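Local coordinates for mandelate racemase/muconate lactonizing enzyme family protein (Sulfitobacter sp. NAS-14.1, PDB 3T4W), which belongs to the mandelate racemase/muconate lactonizing enzyme family of the enolase superfamily and is probably a metal-dependent lyase of unassigned substrate, at residues A[246-251]-A[274-279]; A[262-267]-A[296-301]. All blocks are in the same frame, centred on the assembly; numbering follows the deposited sequence.

Interaction 1 of 2, residues A[246-251]-A[274-279]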
ATOM      1  N   ALA A 246       8.738  17.388  21.258  1.00 11.25           N
ATOM      2  CA  ALA A 246       9.288  18.342  22.214  1.00 12.47           C
ATOM      3  C   ALA A 246       9.979  17.640  23.382  1.00 13.69           C
ATOM      4  O   ALA A 246      10.945  18.164  23.929  1.00 14.42           O
ATOM      5  CB  ALA A 246       8.210  19.296  22.716  1.00 10.67           C
ATOM      6  N   ILE A 247       9.498  16.453  23.751  1.00 11.90           N
ATOM      7  CA  ILE A 247      10.105  15.699  24.852  1.00 14.53           C
ATOM      8  C   ILE A 247      11.094  14.614  24.382  1.00 16.37           C
ATOM      9  O   ILE A 247      11.736  13.942  25.198  1.00 13.97           O
ATOM     10  CB  ILE A 247       9.043  15.056  25.749  1.00 14.85           C
ATOM     11  CG1 ILE A 247       8.254  14.010  24.959  1.00 15.70           C
ATOM     12  CG2 ILE A 247       8.126  16.125  26.352  1.00 13.04           C
ATOM     13  CD1 ILE A 247       7.071  13.459  25.700  1.00 16.86           C
ATOM     14  N   ALA A 248      11.226  14.452  23.069  1.00 17.51           N
ATOM     15  CA  ALA A 248      12.111  13.422  22.522  1.00 15.99           C
ATOM     16  C   ALA A 248      13.572  13.575  22.960  1.00 15.15           C
ATOM     17  O   ALA A 248      14.266  12.584  23.161  1.00 15.45           O
ATOM     18  CB  ALA A 248      12.007  13.379  21.009  1.00 13.79           C
ATOM     19  N   PRO A 249      14.048  14.819  23.096  1.00 15.94           N
ATOM     20  CA  PRO A 249      15.445  14.996  23.505  1.00 16.60           C
ATOM     21  C   PRO A 249      15.765  14.330  24.846  1.00 18.01           C
ATOM     22  O   PRO A 249      16.876  13.838  25.043  1.00 23.03           O
ATOM     23  CB  PRO A 249      15.584  16.521  23.619  1.00 17.76           C
ATOM     24  CG  PRO A 249      14.563  17.063  22.680  1.00 13.69           C
ATOM     25  CD  PRO A 249      13.405  16.101  22.748  1.00 14.18           C
ATOM     26  N   TYR A 250      14.802  14.309  25.757  1.00 16.03           N
ATOM     27  CA  TYR A 250      15.056  13.777  27.093  1.00 17.44           C
ATOM     28  C   TYR A 250      14.959  12.264  27.098  1.00 14.74           C
ATOM     29  O   TYR A 250      15.065  11.619  28.142  1.00 14.90           O
ATOM     30  CB  TYR A 250      14.156  14.471  28.128  1.00 12.67           C
ATOM     31  CG  TYR A 250      14.366  15.960  28.034  1.00 14.89           C
ATOM     32  CD1 TYR A 250      15.415  16.575  28.710  1.00 14.44           C
ATOM     33  CD2 TYR A 250      13.576  16.740  27.197  1.00 15.13           C
ATOM     34  CE1 TYR A 250      15.639  17.930  28.594  1.00 14.07           C
ATOM     35  CE2 TYR A 250      13.794  18.097  27.072  1.00 15.71           C
ATOM     36  CZ  TYR A 250      14.828  18.686  27.770  1.00 17.79           C
ATOM     37  OH  TYR A 250      15.049  20.039  27.643  1.00 24.27           O
ATOM     38  N   SER A 251      14.771  11.719  25.900  1.00 13.23           N
ATOM     39  CA  SER A 251      14.851  10.284  25.647  1.00 13.81           C
ATOM     40  C   SER A 251      13.928   9.404  26.495  1.00 14.27           C
ATOM     41  O   SER A 251      14.396   8.484  27.160  1.00 13.28           O
ATOM     42  CB  SER A 251      16.295   9.813  25.811  1.00 15.71           C
ATOM     43  OG  SER A 251      16.413   8.467  25.393  1.00 23.80           O
ATOM     44  N   VAL A 274       7.072  10.527  15.495  1.00 10.75           N
ATOM     45  CA  VAL A 274       7.861  10.840  16.680  1.00 13.52           C
ATOM     46  C   VAL A 274       8.893   9.735  16.900  1.00 15.70           C
ATOM     47  O   VAL A 274       8.670   8.589  16.512  1.00 14.45           O
ATOM     48  CB  VAL A 274       6.968  10.975  17.955  1.00 16.45           C
ATOM     49  CG1 VAL A 274       5.772  11.902  17.700  1.00 11.61           C
ATOM     50  CG2 VAL A 274       6.494   9.606  18.443  1.00 12.19           C
ATOM     51  N   PRO A 275      10.034  10.073  17.513  1.00 15.07           N
ATOM     52  CA  PRO A 275      11.076   9.072  17.774  1.00 18.10           C
ATOM     53  C   PRO A 275      10.756   8.158  18.960  1.00 16.80           C
ATOM     54  O   PRO A 275      11.391   7.111  19.077  1.00 14.49           O
ATOM     55  CB  PRO A 275      12.311   9.920  18.111  1.00 15.44           C
ATOM     56  CG  PRO A 275      11.969  11.315  17.713  1.00 15.37           C
ATOM     57  CD  PRO A 275      10.485  11.427  17.851  1.00 15.23           C
ATOM     58  N   ILE A 276       9.805   8.539  19.815  1.00 13.07           N
ATOM     59  CA  ILE A 276       9.512   7.754  21.018  1.00 11.80           C
ATOM     60  C   ILE A 276       8.651   6.527  20.727  1.00 13.13           C
ATOM     61  O   ILE A 276       7.676   6.598  19.980  1.00 12.87           O
ATOM     62  CB  ILE A 276       8.808   8.595  22.124  1.00 14.02           C
ATOM     63  CG1 ILE A 276       9.432   9.980  22.252  1.00 13.78           C
ATOM     64  CG2 ILE A 276       8.810   7.874  23.470  1.00 13.97           C
ATOM     65  CD1 ILE A 276       8.545  11.059  21.692  1.00 18.58           C
ATOM     66  N   PRO A 277       9.014   5.383  21.325  1.00 13.75           N
ATOM     67  CA  PRO A 277       8.136   4.215  21.259  1.00 11.37           C
ATOM     68  C   PRO A 277       6.775   4.555  21.858  1.00 13.92           C
ATOM     69  O   PRO A 277       6.701   5.179  22.923  1.00 13.21           O
ATOM     70  CB  PRO A 277       8.852   3.190  22.144  1.00 15.21           C
ATOM     71  CG  PRO A 277      10.292   3.624  22.137  1.00 14.42           C
ATOM     72  CD  PRO A 277      10.250   5.114  22.078  1.00 13.20           C
ATOM     73  N   VAL A 278       5.708   4.151  21.181  1.00 11.91           N
ATOM     74  CA  VAL A 278       4.365   4.395  21.684  1.00 12.45           C
ATOM     75  C   VAL A 278       3.808   3.216  22.501  1.00 11.41           C
ATOM     76  O   VAL A 278       3.882   2.061  22.079  1.00 10.25           O
ATOM     77  CB  VAL A 278       3.407   4.738  20.538  1.00 12.03           C
ATOM     78  CG1 VAL A 278       2.025   5.038  21.082  1.00 11.20           C
ATOM     79  CG2 VAL A 278       3.939   5.927  19.753  1.00 13.89           C
ATOM     80  N   ALA A 279       3.258   3.523  23.674  1.00 11.21           N
ATOM     81  CA  ALA A 279       2.602   2.529  24.518  1.00 10.96           C
ATOM     82  C   ALA A 279       1.124   2.860  24.637  1.00 11.54           C
ATOM     83  O   ALA A 279       0.752   4.026  24.776  1.00 12.52           O
ATOM     84  CB  ALA A 279       3.250   2.469  25.902  1.00  9.59           C
TER
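A chi1 of 65° sets CG1 of I247 between its own backbone N and carbonyl carbon, and from there this methylene meets the delta methyl of I276. A chi1 of -42° sets I276 CG1 beside its backbone N, and chi2 of 107° then turns CD1 toward A248 and I247. The contact joins two successive helix-to-strand connections of the enolase-type beta/alpha barrel: 246-251 is the end of helix 237-247 and the turn after it, while 274-279 runs from the end of helix 264-273 into strand 278-280. I247 CG1 and I276 CD1 are 4.4 Å apart, a loose apolar approach at the edge of contact range. A248 carries more of the interface. Its CB points at the opposite segment and lies 4.2 Å from I276 CD1, so that one delta methyl serves both neighbours. The backbones come nearest at A248 and I276, whose CA atoms are separated by 6.4 Å. No hydrogen bond spans the pair, and the summed buried surface is only 136 Å², evidence of a small apolar contact. The turn presenting A248 is held within its own segment: Y250 N bonds to I247 O at 3.1 Å, and S251 N bonds to A248 O. R218 NE of the same chain also donates a hydrogen bond to Y250 O. I276 packs further on P252 and Y255, linking the contact to the preceding barrel strand, whereas P275 also packs on N245 of the second subunit. On the A248 side, the P275 ring offers two carbons to one methyl: A248 CB lies 3.9 Å from P275 CG and 4.0 Å from P275 CD.

Interaction 2 of 2, residues A[262-267]-A[296-301]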
ATOM      1  N   ASP A 262      -9.730   5.479  20.422  1.00 15.52           N
ATOM      2  CA  ASP A 262     -10.693   5.188  19.428  1.00 20.96           C
ATOM      3  C   ASP A 262     -10.351   5.490  17.978  1.00 22.93           C
ATOM      4  O   ASP A 262     -11.233   5.599  17.186  1.00 22.91           O
ATOM      5  CB  ASP A 262     -12.013   5.834  19.782  1.00 17.14           C
ATOM      6  CG  ASP A 262     -12.016   7.316  19.576  1.00 21.30           C
ATOM      7  OD1 ASP A 262     -10.970   7.939  19.502  1.00 37.81           O
ATOM      8  OD2 ASP A 262     -13.106   7.836  19.546  1.00 20.78           O
ATOM      9  N   ALA A 263      -9.075   5.544  17.669  1.00 18.36           N
ATOM     10  CA  ALA A 263      -8.557   5.707  16.332  1.00 16.56           C
ATOM     11  C   ALA A 263      -7.176   5.035  16.157  1.00 15.59           C
ATOM     12  O   ALA A 263      -6.203   5.699  16.215  1.00 14.38           O
ATOM     13  CB  ALA A 263      -8.467   7.119  16.050  1.00 15.37           C
ATOM     14  N   VAL A 264      -7.110   3.725  15.950  1.00 16.00           N
ATOM     15  CA  VAL A 264      -5.836   3.033  15.774  1.00 13.22           C
ATOM     16  C   VAL A 264      -4.939   3.706  14.740  1.00 13.53           C
ATOM     17  O   VAL A 264      -3.787   4.031  15.020  1.00 13.68           O
ATOM     18  CB  VAL A 264      -6.050   1.567  15.338  1.00 18.89           C
ATOM     19  CG1 VAL A 264      -4.712   0.894  15.034  1.00 14.87           C
ATOM     20  CG2 VAL A 264      -6.815   0.794  16.407  1.00 16.76           C
ATOM     21  N   GLU A 265      -5.472   3.912  13.542  1.00 15.38           N
ATOM     22  CA  GLU A 265      -4.670   4.426  12.435  1.00 13.97           C
ATOM     23  C   GLU A 265      -4.049   5.782  12.775  1.00 13.72           C
ATOM     24  O   GLU A 265      -2.918   6.083  12.370  1.00 13.63           O
ATOM     25  CB  GLU A 265      -5.506   4.498  11.154  1.00 14.18           C
ATOM     26  CG  GLU A 265      -6.673   3.499  11.136  1.00 27.23           C
ATOM     27  CD  GLU A 265      -7.313   3.329   9.753  1.00 36.45           C
ATOM     28  OE1 GLU A 265      -8.552   3.119   9.692  1.00 27.91           O
ATOM     29  OE2 GLU A 265      -6.579   3.397   8.736  1.00 26.92           O
ATOM     30  N   GLN A 266      -4.772   6.587  13.546  1.00 12.54           N
ATOM     31  CA  GLN A 266      -4.228   7.862  13.986  1.00 10.57           C
ATOM     32  C   GLN A 266      -3.082   7.655  14.964  1.00 11.45           C
ATOM     33  O   GLN A 266      -2.083   8.373  14.914  1.00 12.87           O
ATOM     34  CB  GLN A 266      -5.305   8.765  14.595  1.00 10.51           C
ATOM     35  CG  GLN A 266      -6.310   9.306  13.591  1.00 11.83           C
ATOM     36  CD  GLN A 266      -5.668  10.171  12.513  1.00 12.77           C
ATOM     37  OE1 GLN A 266      -5.886   9.956  11.323  1.00 10.29           O
ATOM     38  NE2 GLN A 266      -4.868  11.144  12.928  1.00 11.82           N
ATOM     39  N   MET A 267      -3.207   6.681  15.858  1.00 12.63           N
ATOM     40  CA  MET A 267      -2.123   6.464  16.809  1.00 11.85           C
ATOM     41  C   MET A 267      -0.872   6.027  16.056  1.00  9.66           C
ATOM     42  O   MET A 267       0.229   6.463  16.370  1.00  9.82           O
ATOM     43  CB  MET A 267      -2.502   5.463  17.905  1.00 11.74           C
ATOM     44  CG  MET A 267      -1.478   5.381  19.048  1.00 10.84           C
ATOM     45  SD  MET A 267      -2.022   4.345  20.430  1.00 15.81           S
ATOM     46  CE  MET A 267      -3.197   5.432  21.233  1.00 11.92           C
ATOM     47  N   SER A 296      -1.050  -2.364  12.546  1.00 18.76           N
ATOM     48  CA  SER A 296      -0.956  -1.052  11.913  1.00 15.14           C
ATOM     49  C   SER A 296       0.239  -0.238  12.397  1.00 15.34           C
ATOM     50  O   SER A 296       0.503   0.848  11.876  1.00 16.10           O
ATOM     51  CB  SER A 296      -2.223  -0.254  12.198  1.00 15.18           C
ATOM     52  OG  SER A 296      -2.151   0.311  13.496  1.00 17.68           O
ATOM     53  N   GLY A 297       0.946  -0.749  13.401  1.00 12.39           N
ATOM     54  CA  GLY A 297       2.101  -0.057  13.943  1.00 12.12           C
ATOM     55  C   GLY A 297       1.729   1.051  14.909  1.00 11.92           C
ATOM     56  O   GLY A 297       2.514   1.965  15.160  1.00 13.95           O
ATOM     57  N   ALA A 298       0.530   0.962  15.465  1.00 11.59           N
ATOM     58  CA  ALA A 298       0.016   1.999  16.342  1.00 11.58           C
ATOM     59  C   ALA A 298       0.757   2.042  17.674  1.00 13.34           C
ATOM     60  O   ALA A 298       0.763   3.070  18.354  1.00 11.12           O
ATOM     61  CB  ALA A 298      -1.481   1.814  16.565  1.00 12.52           C
ATOM     62  N   ALA A 299       1.386   0.935  18.049  1.00 10.59           N
ATOM     63  CA  ALA A 299       2.054   0.892  19.341  1.00 10.78           C
ATOM     64  C   ALA A 299       3.045  -0.255  19.413  1.00 10.30           C
ATOM     65  O   ALA A 299       2.784  -1.344  18.909  1.00 11.75           O
ATOM     66  CB  ALA A 299       1.026   0.786  20.460  1.00  9.58           C
ATOM     67  N   ALA A 300       4.187  -0.005  20.038  1.00 10.25           N
ATOM     68  CA  ALA A 300       5.227  -1.021  20.152  1.00 12.19           C
ATOM     69  C   ALA A 300       5.240  -1.638  21.546  1.00 12.30           C
ATOM     70  O   ALA A 300       5.945  -2.609  21.793  1.00 15.28           O
ATOM     71  CB  ALA A 300       6.587  -0.427  19.829  1.00  9.62           C
ATOM     72  N   ILE A 301       4.468  -1.056  22.456  1.00 11.49           N
ATOM     73  CA  ILE A 301       4.381  -1.561  23.816  1.00 13.58           C
ATOM     74  C   ILE A 301       2.916  -1.666  24.230  1.00 13.01           C
ATOM     75  O   ILE A 301       2.183  -0.680  24.186  1.00 15.41           O
ATOM     76  CB  ILE A 301       5.158  -0.651  24.800  1.00 16.87           C
ATOM     77  CG1 ILE A 301       6.650  -0.641  24.444  1.00 14.24           C
ATOM     78  CG2 ILE A 301       4.940  -1.102  26.242  1.00 12.45           C
ATOM     79  CD1 ILE A 301       7.492   0.301  25.290  1.00  9.98           C
TER
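An apolar contact of the enolase-type beta/alpha barrel packs V264 and M267, on a helix's first turn, against A298 in the loop before a later strand. Segment 262-267 starts helix 264-273, with A263 at the N-cap position; segment 296-301 leaves helix 287-295 and runs into strand 301-302. The helix before the loop ends in a Schellman motif, where G297 has a phi of 80° and the chain then turns to present A298. The evidence for A298 as the central residue is its methyl, which points at the helix and meets both V264 and M267, residues three apart on one side of the turn. CB of A298 lies 3.7 Å from V264 CG1 and 4.0 Å from M267 CB, and it also rests against the carbonyl at 3.6 Å from V264 O. The valine branch that does this is CG1, set anti to the backbone N (chi1 175°) and beside the carbonyl carbon. The same methyl touches the S296 side chain, with S296 CB 3.9 Å from V264 CG1. The hydroxyl of S296 has its polar partner in P292 O, a hydrogen bond back into its own helix. No hydrogen bond crosses between the segments, yet 202 Å² is buried in total. M267 continues inward beyond A298 to pack on V278 and T280 of strand 278-280. At a subunit interface, E265 OE1 forms a salt bridge with R295 of the third subunit. M267 CG comes nearest the A298 carbonyl, 3.3 Å from A298 O, with SD 3.7 Å from the same oxygen.

How the interactions relate
The centres of interactions 1 and 2 lie 15 Å apart, on the same side of the chain's centre and inside one enolase-type barrel domain. Along the chain the segments alternate, 246-251, 262-267, 274-279, 296-301, so the loops closed by the two contacts overlap. Helix 264-273 and strand 278-280 connect them: interaction 2 uses the helix's first turn, interaction 1 the chain beyond its end. They also meet directly, since V278 O lies 2.9 Å from A300 N, a probable hydrogen bond from the residue just before strand 301-302 to the adjacent parallel strand 278-280. Successive helix-strand units are thereby tied to one another, and both regions also touch the second subunit of the eight-chain assembly.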